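PDB 3JTF: magnesium and cobalt efflux protein, which binds AMP through its pair of CBS domains and probably plays a role in magnesium and cobalt ion transport. Local coordinates for residues Asp21-Leu26 with Val43-Arg48. Residues are numbered along the deposited sequence; the frame is centred on the assembly and turned at random.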
loop_
_atom_site.group_PDB
_atom_site.type_symbol
_atom_site.label_atom_id
_atom_site.label_comp_id
_atom_site.label_asym_id
_atom_site.label_seq_id
_atom_site.Cartn_x
_atom_site.Cartn_y
_atom_site.Cartn_z
ATOM N N ASP B 21 -0.758 19.264 3.115
ATOM C CA ASP B 21 -0.114 20.562 3.195
ATOM C C ASP B 21 0.921 20.477 4.320
ATOM O O ASP B 21 0.547 20.324 5.497
ATOM C CB ASP B 21 -1.162 21.597 3.526
ATOM C CG ASP B 21 -0.600 22.979 3.796
ATOM O OD1 ASP B 21 0.614 23.212 3.857
ATOM O OD2 ASP B 21 -1.457 23.846 3.975
ATOM N N ILE B 22 2.180 20.658 3.963
ATOM C CA ILE B 22 3.286 20.489 4.887
ATOM C C ILE B 22 3.185 21.494 6.073
ATOM O O ILE B 22 3.760 21.244 7.110
ATOM C CB ILE B 22 4.659 20.620 4.185
ATOM C CG1 ILE B 22 5.840 20.147 5.070
ATOM C CG2 ILE B 22 4.942 22.088 3.788
ATOM C CD1 ILE B 22 5.790 18.741 5.467
ATOM N N SER B 23 2.446 22.598 5.928
ATOM C CA SER B 23 2.354 23.610 6.983
ATOM C C SER B 23 1.352 23.264 8.082
ATOM O O SER B 23 1.300 23.953 9.090
ATOM C CB SER B 23 1.954 24.965 6.397
ATOM O OG SER B 23 2.889 25.368 5.382
ATOM N N GLN B 24 0.535 22.232 7.867
ATOM C CA GLN B 24 -0.449 21.825 8.857
ATOM C C GLN B 24 0.224 21.223 10.097
ATOM O O GLN B 24 1.225 20.529 9.971
ATOM C CB GLN B 24 -1.474 20.876 8.239
ATOM C CG GLN B 24 -2.408 21.618 7.263
ATOM C CD GLN B 24 -3.272 22.679 7.984
ATOM O OE1 GLN B 24 -4.078 22.334 8.840
ATOM N NE2 GLN B 24 -3.052 23.970 7.674
ATOM N N PRO B 25 -0.293 21.529 11.306
ATOM C CA PRO B 25 0.263 20.834 12.474
ATOM C C PRO B 25 0.097 19.309 12.441
ATOM O O PRO B 25 -0.903 18.786 11.940
ATOM C CB PRO B 25 -0.539 21.394 13.655
ATOM C CG PRO B 25 -1.180 22.633 13.172
ATOM C CD PRO B 25 -1.357 22.478 11.671
ATOM N N LEU B 26 1.051 18.603 13.036
ATOM C CA LEU B 26 0.992 17.145 13.097
ATOM C C LEU B 26 -0.377 16.537 13.431
ATOM O O LEU B 26 -0.814 15.635 12.725
ATOM C CB LEU B 26 2.091 16.582 14.017
ATOM C CG LEU B 26 2.202 15.056 14.115
ATOM C CD1 LEU B 26 2.322 14.389 12.713
ATOM C CD2 LEU B 26 3.404 14.686 15.027
ATOM N N VAL B 43 2.727 15.808 -1.217
ATOM C CA VAL B 43 2.831 16.880 -0.249
ATOM C C VAL B 43 3.094 18.187 -0.940
ATOM O O VAL B 43 3.908 18.251 -1.880
ATOM C CB VAL B 43 3.959 16.570 0.769
ATOM C CG1 VAL B 43 4.117 17.735 1.770
ATOM C CG2 VAL B 43 3.634 15.240 1.512
ATOM N N TYR B 44 2.353 19.227 -0.549
ATOM C CA TYR B 44 2.595 20.546 -1.099
ATOM C C TYR B 44 2.919 21.584 -0.039
ATOM O O TYR B 44 2.765 21.362 1.137
ATOM C CB TYR B 44 1.420 21.016 -1.965
ATOM C CG TYR B 44 0.186 21.402 -1.190
ATOM C CD1 TYR B 44 0.000 22.704 -0.744
ATOM C CD2 TYR B 44 -0.803 20.454 -0.907
ATOM C CE1 TYR B 44 -1.164 23.074 -0.031
ATOM C CE2 TYR B 44 -1.968 20.801 -0.231
ATOM C CZ TYR B 44 -2.148 22.099 0.207
ATOM O OH TYR B 44 -3.301 22.432 0.901
ATOM N N GLU B 45 3.358 22.739 -0.511
ATOM C CA GLU B 45 3.592 23.891 0.349
ATOM C C GLU B 45 3.165 25.132 -0.375
ATOM O O GLU B 45 3.518 25.342 -1.553
ATOM C CB GLU B 45 5.057 23.962 0.804
ATOM C CG GLU B 45 5.321 24.997 1.938
ATOM C CD GLU B 45 6.700 24.805 2.566
ATOM O OE1 GLU B 45 7.488 24.002 2.013
ATOM O OE2 GLU B 45 6.993 25.438 3.602
ATOM N N ASP B 46 2.362 25.940 0.327
ATOM C CA ASP B 46 1.871 27.231 -0.140
ATOM C C ASP B 46 0.847 27.216 -1.287
ATOM O O ASP B 46 -0.038 28.088 -1.311
ATOM C CB ASP B 46 3.027 28.188 -0.477
ATOM C CG ASP B 46 3.858 28.560 0.756
ATOM O OD1 ASP B 46 3.303 29.122 1.730
ATOM O OD2 ASP B 46 5.086 28.313 0.754
ATOM N N ASP B 47 0.969 26.321 -2.250
ATOM C CA ASP B 47 -0.006 26.191 -3.358
ATOM C C ASP B 47 -0.083 24.688 -3.643
ATOM O O ASP B 47 0.944 24.003 -3.581
ATOM C CB ASP B 47 0.480 26.898 -4.625
ATOM C CG ASP B 47 -0.487 26.743 -5.826
ATOM O OD1 ASP B 47 -1.433 27.568 -6.010
ATOM O OD2 ASP B 47 -0.282 25.851 -6.654
ATOM N N ARG B 48 -1.276 24.181 -3.941
ATOM C CA ARG B 48 -1.467 22.748 -4.143
ATOM C C ARG B 48 -0.694 22.161 -5.317
ATOM O O ARG B 48 -0.422 20.977 -5.328
ATOM C CB ARG B 48 -2.961 22.409 -4.278
ATOM C CG ARG B 48 -3.673 23.084 -5.404
ATOM C CD ARG B 48 -4.993 22.301 -5.742
ATOM N NE ARG B 48 -4.611 20.968 -6.222
ATOM C CZ ARG B 48 -5.347 19.857 -6.154
ATOM N NH1 ARG B 48 -6.564 19.854 -5.618
ATOM N NH2 ARG B 48 -4.837 18.729 -6.633
HETATM O O HOH W 1 1.419 25.548 2.902
HETATM O O HOH W 2 -4.132 23.358 4.073
HETATM O O HOH W 3 5.387 25.759 5.572
#
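Ile22 and Tyr44 are joined through the backbone: Ile22 N donates to Tyr44 O at 3.0 Å. Beside it, the Tyr44 ring lies flat against Asp21. Asp21 CA sits over one ring face, 4.0 Å from the centroid, in a CH-pi contact, and Asp21 CB touches the phenol end. Arg48 CA, further along its own segment, lies over the opposite face, and both CA atoms are shifted toward the rim. Tyr44 CG stands between its backbone N and carbonyl carbon (chi1 73°), which folds the ring over the neighbouring strand. Ile22 packs between Val43, which is buried, and Glu45, nearer the surface. Its CB meets Val43 CG1 at 3.8 Å, while its CG2 lies against the extended chain of Glu45, 3.5 Å from Glu45 CD. Ile52 of strand 51-56 touches Ile22, Val43 and Glu45.

Strands 20-21 and 40-44 run parallel here, in the three-stranded sheet of the first CBS domain. Strand 20-21 is an edge strand in this chain and leads by a type I turn, Asp21 to Gln24, toward helix 26-35. An Asx turn tightens the exit: Ser23 N donates to Asp21 OD1 at 2.8 Å, from above the carboxylate plane.

The outer side is looser and wetter. One water links Asp21 OD1, Ser23 OG and Asp46 N. Another bridges Ser23 OG to Glu45 OE2, 2.6 Å from the latter. A third donates to Asp21 OD2 and reaches Tyr44 OH only weakly, at 3.4 Å. The Glu45 carboxylate also forms a salt bridge with Arg72, through OE1.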